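Local coordinates for VP2 (Primate bocaparvovirus 1, PDB 7L0Y), which self-assembles, in sixty copies, into the T=1 icosahedral capsid of human bocavirus 1, at residues 47-52 with 65-70; 388-393 with 509-514. All coordinates share one frame; numbering follows the deposited sequence.

Interactions 1 and 2 hold no elements in common: their centres lie about 38 Å apart, on opposite sides of the chain's centre. Both are buried in the assembled capsid, but interaction 2 is the nearer to the middle of the chain. Interaction 1 joins neighbours in sequence, the strands of a hairpin, and its chemistry is accordingly a ladder of backbone hydrogen bonds with threonine, glutamate and tyrosine side chains added. Interaction 2 brings together loops more than a hundred residues apart, joined by one backbone hydrogen bond, and proline, valine and isoleucine carbons do most of the touching. Neighbouring subunits reach both contacts, so each lies close to the interfaces of the shell.

Interaction 1: 47-52 with 65-70; sequences HLYKTE and RCVTTP
K50 and T68 exchange two backbone hydrogen bonds, K50 N to T68 O (3.1 Å) and T68 N to K50 O (2.8 Å), and E52 and C66 pair in the same way. Between them T51 faces V67 as a non-hydrogen-bonded pair, its CG2 3.8 Å from V67 CB; two beta-branched residues suit such an extended backbone. This is an antiparallel beta hairpin, strand 50-53 against strand 65-69, and the latter also pairs with strand 161-169 on its other side.

Polar side chains meet on the face that carries K50, E52, C66 and T68. The E52 chain bends at chi2 (85°), which brings its carboxylate back across the partner strand; OE2 accepts a bond from T68 OG1 (3.1 Å) through its syn lone pair, and the same hydroxyl is also hydrogen-bonded to N45 ND2, its stronger partner.

Aromatic packing closes the end near the corner at P70. P70 CD sits over one face of the Y49 ring, 3.6 Å from the centroid, a CH-pi contact; the CD hydrogens, polarised by the adjoining nitrogen, suit an aromatic face. T69 CG2 approaches Y49 CE1 obliquely at 3.5 Å, and Y49 OH is bonded beyond the hairpin to E203 and L202 N.

Interaction 2: 388-393 with 509-514; sequences FPITRE and MPVKTN
V511 packs its branched side chain against I390: CB stands 3.9 Å from I390 O. From there the branches part: CG1, anti to the carbonyl carbon of V511 (chi1 -64°), leans past the same oxygen to come within 4.1 Å of I390 CD1, whereas CG2 lies 3.3 Å from I390 N and 3.8 Å from I390 CG1. The two side chains cross obliquely, and a compact branched valine fits because both methyls find partners close to the backbone.

The I390 carbonyl oxygen, which both methyls approach from one side, is also the acceptor of the one hydrogen bond across the contact, from V511 N (3.1 Å). The donor lies above the carbonyl plane, 38° out of it, so it does not use a lone pair direction. Neither segment is helix or strand; they are loops running roughly antiparallel, and they pack against helix 85-94 and strand 215-232, the latter probably part of the jelly-roll core of parvovirus capsid proteins, I390 touching W88 and V227.

Farther along, T391 CG2 rests on P510 CB at 3.6 Å. The T391 methyl packs on the proline, while T391 OG1 is hydrogen-bonded to N394. P510, which has no N-H to satisfy, suits this apolar spot. At the opposite end P389 CB meets V511 O at 3.4 Å. K512, extended beyond CG, runs alongside P389, and its NZ is hydrogen-bonded to R387 O and salt-bridged to D404 of a neighbouring subunit.

Interaction 1: 47-52 with 65-70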
ATOM      1  N   HIS A  47     -54.705  81.056 -49.988  1.00 28.14           N
ATOM      2  CA  HIS A  47     -54.314  80.604 -48.654  1.00 28.14           C
ATOM      3  C   HIS A  47     -55.347  80.941 -47.589  1.00 28.14           C
ATOM      4  O   HIS A  47     -55.011  81.084 -46.417  1.00 28.14           O
ATOM      5  CB  HIS A  47     -52.952  81.168 -48.251  1.00 30.04           C
ATOM      6  CG  HIS A  47     -51.821  80.660 -49.081  1.00 30.04           C
ATOM      7  ND1 HIS A  47     -51.353  79.369 -48.982  1.00 30.04           N
ATOM      8  CD2 HIS A  47     -51.070  81.262 -50.030  1.00 30.04           C
ATOM      9  CE1 HIS A  47     -50.355  79.201 -49.828  1.00 30.04           C
ATOM     10  NE2 HIS A  47     -50.162  80.335 -50.474  1.00 30.04           N
ATOM     11  N   LEU A  48     -56.613  81.048 -47.961  1.00 27.28           N
ATOM     12  CA  LEU A  48     -57.645  81.404 -47.004  1.00 27.28           C
ATOM     13  C   LEU A  48     -58.669  80.290 -46.874  1.00 27.28           C
ATOM     14  O   LEU A  48     -58.894  79.505 -47.792  1.00 27.28           O
ATOM     15  CB  LEU A  48     -58.344  82.708 -47.398  1.00 28.24           C
ATOM     16  CG  LEU A  48     -57.487  83.962 -47.279  1.00 28.24           C
ATOM     17  CD1 LEU A  48     -58.240  85.146 -47.811  1.00 28.24           C
ATOM     18  CD2 LEU A  48     -57.109  84.176 -45.834  1.00 28.24           C
ATOM     19  N   TYR A  49     -59.277  80.226 -45.701  1.00 28.41           N
ATOM     20  CA  TYR A  49     -60.536  79.531 -45.497  1.00 28.41           C
ATOM     21  C   TYR A  49     -61.665  80.525 -45.687  1.00 28.41           C
ATOM     22  O   TYR A  49     -61.726  81.537 -44.990  1.00 28.41           O
ATOM     23  CB  TYR A  49     -60.609  78.914 -44.107  1.00 20.98           C
ATOM     24  CG  TYR A  49     -59.777  77.685 -43.911  1.00 20.98           C
ATOM     25  CD1 TYR A  49     -60.336  76.434 -44.036  1.00 20.98           C
ATOM     26  CD2 TYR A  49     -58.431  77.772 -43.619  1.00 20.98           C
ATOM     27  CE1 TYR A  49     -59.598  75.313 -43.846  1.00 20.98           C
ATOM     28  CE2 TYR A  49     -57.679  76.649 -43.438  1.00 20.98           C
ATOM     29  CZ  TYR A  49     -58.270  75.421 -43.553  1.00 20.98           C
ATOM     30  OH  TYR A  49     -57.537  74.281 -43.372  1.00 20.98           O
ATOM     31  N   LYS A  50     -62.539  80.243 -46.638  1.00 33.11           N
ATOM     32  CA  LYS A  50     -63.673  81.092 -46.943  1.00 33.11           C
ATOM     33  C   LYS A  50     -64.936  80.266 -46.794  1.00 33.11           C
ATOM     34  O   LYS A  50     -64.906  79.042 -46.880  1.00 33.11           O
ATOM     35  CB  LYS A  50     -63.585  81.646 -48.365  1.00 34.88           C
ATOM     36  CG  LYS A  50     -62.361  82.477 -48.625  1.00 34.88           C
ATOM     37  CD  LYS A  50     -62.235  82.809 -50.090  1.00 34.88           C
ATOM     38  CE  LYS A  50     -60.974  83.594 -50.356  1.00 34.88           C
ATOM     39  NZ  LYS A  50     -60.773  83.847 -51.806  1.00 34.88           N
ATOM     40  N   THR A  51     -66.054  80.940 -46.570  1.00 40.88           N
ATOM     41  CA  THR A  51     -67.362  80.314 -46.665  1.00 40.88           C
ATOM     42  C   THR A  51     -68.133  80.993 -47.783  1.00 40.88           C
ATOM     43  O   THR A  51     -67.783  82.095 -48.199  1.00 40.88           O
ATOM     44  CB  THR A  51     -68.134  80.395 -45.353  1.00 39.31           C
ATOM     45  OG1 THR A  51     -68.288  81.763 -44.975  1.00 39.31           O
ATOM     46  CG2 THR A  51     -67.402  79.646 -44.252  1.00 39.31           C
ATOM     47  N   GLU A  52     -69.127  80.305 -48.321  1.00 49.42           N
ATOM     48  CA  GLU A  52     -69.964  80.859 -49.375  1.00 49.42           C
ATOM     49  C   GLU A  52     -71.378  80.377 -49.147  1.00 49.42           C
ATOM     50  O   GLU A  52     -71.587  79.202 -48.844  1.00 49.42           O
ATOM     51  CB  GLU A  52     -69.491  80.437 -50.770  1.00 53.71           C
ATOM     52  CG  GLU A  52     -68.118  80.943 -51.153  1.00 53.71           C
ATOM     53  CD  GLU A  52     -67.008  80.044 -50.651  1.00 53.71           C
ATOM     54  OE1 GLU A  52     -67.312  79.009 -50.025  1.00 53.71           O
ATOM     55  OE2 GLU A  52     -65.829  80.382 -50.870  1.00 53.71           O
ATOM     56  N   ARG A  65     -74.269  76.134 -48.637  1.00 47.72           N
ATOM     57  CA  ARG A  65     -73.277  76.867 -47.878  1.00 47.72           C
ATOM     58  C   ARG A  65     -72.040  75.996 -47.827  1.00 47.72           C
ATOM     59  O   ARG A  65     -72.103  74.857 -47.363  1.00 47.72           O
ATOM     60  CB  ARG A  65     -73.762  77.175 -46.470  1.00 50.58           C
ATOM     61  CG  ARG A  65     -72.887  78.127 -45.711  1.00 50.58           C
ATOM     62  CD  ARG A  65     -73.381  78.190 -44.304  1.00 50.58           C
ATOM     63  NE  ARG A  65     -72.663  79.159 -43.496  1.00 50.58           N
ATOM     64  CZ  ARG A  65     -73.100  80.386 -43.285  1.00 50.58           C
ATOM     65  NH1 ARG A  65     -74.267  80.739 -43.793  1.00 50.58           N
ATOM     66  NH2 ARG A  65     -72.399  81.230 -42.541  1.00 50.58           N
ATOM     67  N   CYS A  66     -70.930  76.511 -48.322  1.00 38.99           N
ATOM     68  CA  CYS A  66     -69.712  75.727 -48.348  1.00 38.99           C
ATOM     69  C   CYS A  66     -68.583  76.551 -47.775  1.00 38.99           C
ATOM     70  O   CYS A  66     -68.545  77.769 -47.919  1.00 38.99           O
ATOM     71  CB  CYS A  66     -69.343  75.282 -49.759  1.00 44.84           C
ATOM     72  SG  CYS A  66     -69.192  76.644 -50.930  1.00 44.84           S
ATOM     73  N   VAL A  67     -67.666  75.867 -47.123  1.00 32.27           N
ATOM     74  CA  VAL A  67     -66.383  76.432 -46.756  1.00 32.27           C
ATOM     75  C   VAL A  67     -65.321  75.803 -47.638  1.00 32.27           C
ATOM     76  O   VAL A  67     -65.198  74.576 -47.709  1.00 32.27           O
ATOM     77  CB  VAL A  67     -66.103  76.247 -45.260  1.00 31.81           C
ATOM     78  CG1 VAL A  67     -66.611  74.950 -44.845  1.00 31.81           C
ATOM     79  CG2 VAL A  67     -64.609  76.297 -44.994  1.00 31.81           C
ATOM     80  N   THR A  68     -64.584  76.649 -48.339  1.00 27.02           N
ATOM     81  CA  THR A  68     -63.498  76.230 -49.202  1.00 27.02           C
ATOM     82  C   THR A  68     -62.176  76.440 -48.486  1.00 27.02           C
ATOM     83  O   THR A  68     -62.021  77.376 -47.702  1.00 27.02           O
ATOM     84  CB  THR A  68     -63.523  77.001 -50.521  1.00 29.75           C
ATOM     85  OG1 THR A  68     -63.503  78.404 -50.251  1.00 29.75           O
ATOM     86  CG2 THR A  68     -64.766  76.668 -51.305  1.00 29.75           C
ATOM     87  N   THR A  69     -61.237  75.564 -48.750  1.00 22.85           N
ATOM     88  CA  THR A  69     -60.005  75.526 -47.985  1.00 22.85           C
ATOM     89  C   THR A  69     -58.829  75.818 -48.903  1.00 22.85           C
ATOM     90  O   THR A  69     -58.958  75.742 -50.128  1.00 22.85           O
ATOM     91  CB  THR A  69     -59.826  74.160 -47.323  1.00 21.61           C
ATOM     92  OG1 THR A  69     -59.574  73.183 -48.330  1.00 21.61           O
ATOM     93  CG2 THR A  69     -61.090  73.765 -46.592  1.00 21.61           C
ATOM     94  N   PRO A  70     -57.677  76.198 -48.352  1.00 21.23           N
ATOM     95  CA  PRO A  70     -56.462  76.283 -49.169  1.00 21.23           C
ATOM     96  C   PRO A  70     -55.955  74.939 -49.662  1.00 21.23           C
ATOM     97  O   PRO A  70     -55.058  74.914 -50.506  1.00 21.23           O
ATOM     98  CB  PRO A  70     -55.461  76.948 -48.223  1.00 20.73           C
ATOM     99  CG  PRO A  70     -55.957  76.616 -46.875  1.00 20.73           C
ATOM    100  CD  PRO A  70     -57.436  76.627 -46.968  1.00 20.73           C
TER

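Interaction 2: 388-393 with 509-514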
ATOM      1  N   PHE A 388     -75.565  46.225 -58.467  1.00 32.81           N
ATOM      2  CA  PHE A 388     -75.472  46.893 -59.752  1.00 32.81           C
ATOM      3  C   PHE A 388     -74.155  46.504 -60.416  1.00 32.81           C
ATOM      4  O   PHE A 388     -73.098  46.590 -59.801  1.00 32.81           O
ATOM      5  CB  PHE A 388     -75.525  48.400 -59.566  1.00 31.79           C
ATOM      6  CG  PHE A 388     -75.308  49.162 -60.830  1.00 31.79           C
ATOM      7  CD1 PHE A 388     -76.296  49.215 -61.792  1.00 31.79           C
ATOM      8  CD2 PHE A 388     -74.114  49.811 -61.066  1.00 31.79           C
ATOM      9  CE1 PHE A 388     -76.102  49.907 -62.965  1.00 31.79           C
ATOM     10  CE2 PHE A 388     -73.917  50.514 -62.233  1.00 31.79           C
ATOM     11  CZ  PHE A 388     -74.910  50.554 -63.187  1.00 31.79           C
ATOM     12  N   PRO A 389     -74.218  46.028 -61.661  1.00 28.32           N
ATOM     13  CA  PRO A 389     -72.979  45.635 -62.341  1.00 28.32           C
ATOM     14  C   PRO A 389     -72.073  46.838 -62.515  1.00 28.32           C
ATOM     15  O   PRO A 389     -72.439  47.819 -63.155  1.00 28.32           O
ATOM     16  CB  PRO A 389     -73.474  45.104 -63.689  1.00 30.23           C
ATOM     17  CG  PRO A 389     -74.913  44.796 -63.465  1.00 30.23           C
ATOM     18  CD  PRO A 389     -75.390  45.843 -62.527  1.00 30.23           C
ATOM     19  N   ILE A 390     -70.877  46.732 -62.019  1.00 25.13           N
ATOM     20  CA  ILE A 390     -69.976  47.872 -62.039  1.00 25.13           C
ATOM     21  C   ILE A 390     -69.043  47.755 -63.226  1.00 25.13           C
ATOM     22  O   ILE A 390     -68.568  46.671 -63.570  1.00 25.13           O
ATOM     23  CB  ILE A 390     -69.209  48.015 -60.709  1.00 24.11           C
ATOM     24  CG1 ILE A 390     -68.446  46.742 -60.344  1.00 24.11           C
ATOM     25  CG2 ILE A 390     -70.146  48.432 -59.610  1.00 24.11           C
ATOM     26  CD1 ILE A 390     -66.980  46.814 -60.593  1.00 24.11           C
ATOM     27  N   THR A 391     -68.818  48.881 -63.880  1.00 23.76           N
ATOM     28  CA  THR A 391     -67.880  48.979 -64.976  1.00 23.76           C
ATOM     29  C   THR A 391     -66.552  49.506 -64.461  1.00 23.76           C
ATOM     30  O   THR A 391     -66.372  49.790 -63.280  1.00 23.76           O
ATOM     31  CB  THR A 391     -68.420  49.886 -66.080  1.00 27.39           C
ATOM     32  OG1 THR A 391     -68.642  51.197 -65.557  1.00 27.39           O
ATOM     33  CG2 THR A 391     -69.714  49.347 -66.624  1.00 27.39           C
ATOM     34  N   ARG A 392     -65.612  49.641 -65.386  1.00 21.19           N
ATOM     35  CA  ARG A 392     -64.310  50.195 -65.057  1.00 21.19           C
ATOM     36  C   ARG A 392     -64.418  51.677 -64.708  1.00 21.19           C
ATOM     37  O   ARG A 392     -63.526  52.244 -64.069  1.00 21.19           O
ATOM     38  CB  ARG A 392     -63.385  49.942 -66.239  1.00 17.24           C
ATOM     39  CG  ARG A 392     -62.004  50.445 -66.116  1.00 17.24           C
ATOM     40  CD  ARG A 392     -61.217  50.072 -67.341  1.00 17.24           C
ATOM     41  NE  ARG A 392     -59.950  50.772 -67.365  1.00 17.24           N
ATOM     42  CZ  ARG A 392     -59.778  51.945 -67.953  1.00 17.24           C
ATOM     43  NH1 ARG A 392     -60.784  52.522 -68.582  1.00 17.24           N
ATOM     44  NH2 ARG A 392     -58.599  52.529 -67.930  1.00 17.24           N
ATOM     45  N   GLU A 393     -65.519  52.314 -65.093  1.00 25.29           N
ATOM     46  CA  GLU A 393     -65.701  53.734 -64.835  1.00 25.29           C
ATOM     47  C   GLU A 393     -66.510  54.015 -63.579  1.00 25.29           C
ATOM     48  O   GLU A 393     -66.840  55.173 -63.321  1.00 25.29           O
ATOM     49  CB  GLU A 393     -66.343  54.392 -66.053  1.00 31.31           C
ATOM     50  CG  GLU A 393     -65.399  54.459 -67.230  1.00 31.31           C
ATOM     51  CD  GLU A 393     -65.289  53.139 -67.960  1.00 31.31           C
ATOM     52  OE1 GLU A 393     -65.981  52.185 -67.548  1.00 31.31           O
ATOM     53  OE2 GLU A 393     -64.489  53.041 -68.916  1.00 31.31           O
ATOM     54  N   MET A 509     -67.281  47.394 -70.218  1.00 25.56           N
ATOM     55  CA  MET A 509     -67.058  46.044 -69.725  1.00 25.56           C
ATOM     56  C   MET A 509     -67.578  45.878 -68.305  1.00 25.56           C
ATOM     57  O   MET A 509     -66.790  45.749 -67.363  1.00 25.56           O
ATOM     58  CB  MET A 509     -65.575  45.705 -69.800  1.00 24.82           C
ATOM     59  CG  MET A 509     -65.049  45.642 -71.204  1.00 24.82           C
ATOM     60  SD  MET A 509     -63.279  45.373 -71.253  1.00 24.82           S
ATOM     61  CE  MET A 509     -62.690  47.010 -70.825  1.00 24.82           C
ATOM     62  N   PRO A 510     -68.893  45.875 -68.109  1.00 25.14           N
ATOM     63  CA  PRO A 510     -69.436  45.675 -66.767  1.00 25.14           C
ATOM     64  C   PRO A 510     -69.196  44.259 -66.273  1.00 25.14           C
ATOM     65  O   PRO A 510     -68.843  43.357 -67.029  1.00 25.14           O
ATOM     66  CB  PRO A 510     -70.926  45.955 -66.950  1.00 26.84           C
ATOM     67  CG  PRO A 510     -71.175  45.633 -68.358  1.00 26.84           C
ATOM     68  CD  PRO A 510     -69.959  46.030 -69.109  1.00 26.84           C
ATOM     69  N   VAL A 511     -69.374  44.076 -64.972  1.00 26.14           N
ATOM     70  CA  VAL A 511     -69.256  42.752 -64.383  1.00 26.14           C
ATOM     71  C   VAL A 511     -70.601  42.045 -64.465  1.00 26.14           C
ATOM     72  O   VAL A 511     -71.586  42.613 -64.946  1.00 26.14           O
ATOM     73  CB  VAL A 511     -68.761  42.824 -62.929  1.00 23.59           C
ATOM     74  CG1 VAL A 511     -67.365  43.393 -62.875  1.00 23.59           C
ATOM     75  CG2 VAL A 511     -69.710  43.651 -62.084  1.00 23.59           C
ATOM     76  N   LYS A 512     -70.633  40.794 -64.018  1.00 29.06           N
ATOM     77  CA  LYS A 512     -71.851  39.997 -63.894  1.00 29.06           C
ATOM     78  C   LYS A 512     -72.560  39.794 -65.225  1.00 29.06           C
ATOM     79  O   LYS A 512     -73.746  39.469 -65.261  1.00 29.06           O
ATOM     80  CB  LYS A 512     -72.810  40.642 -62.903  1.00 29.58           C
ATOM     81  CG  LYS A 512     -72.241  40.772 -61.543  1.00 29.58           C
ATOM     82  CD  LYS A 512     -73.181  41.533 -60.671  1.00 29.58           C
ATOM     83  CE  LYS A 512     -72.599  41.664 -59.302  1.00 29.58           C
ATOM     84  NZ  LYS A 512     -73.504  42.399 -58.424  1.00 29.58           N
ATOM     85  N   THR A 513     -71.855  40.003 -66.325  1.00 30.13           N
ATOM     86  CA  THR A 513     -72.391  39.737 -67.645  1.00 30.13           C
ATOM     87  C   THR A 513     -71.861  38.474 -68.304  1.00 30.13           C
ATOM     88  O   THR A 513     -72.340  38.124 -69.384  1.00 30.13           O
ATOM     89  CB  THR A 513     -72.131  40.941 -68.563  1.00 31.00           C
ATOM     90  OG1 THR A 513     -72.648  40.684 -69.873  1.00 31.00           O
ATOM     91  CG2 THR A 513     -70.670  41.244 -68.632  1.00 31.00           C
ATOM     92  N   ASN A 514     -70.918  37.769 -67.691  1.00 29.01           N
ATOM     93  CA  ASN A 514     -70.108  36.789 -68.398  1.00 29.01           C
ATOM     94  C   ASN A 514     -70.142  35.408 -67.768  1.00 29.01           C
ATOM     95  O   ASN A 514     -70.569  34.446 -68.406  1.00 29.01           O
ATOM     96  CB  ASN A 514     -68.649  37.261 -68.472  1.00 25.88           C
ATOM     97  CG  ASN A 514     -68.455  38.459 -69.369  1.00 25.88           C
ATOM     98  OD1 ASN A 514     -69.296  38.784 -70.201  1.00 25.88           O
ATOM     99  ND2 ASN A 514     -67.311  39.101 -69.230  1.00 25.88           N
TER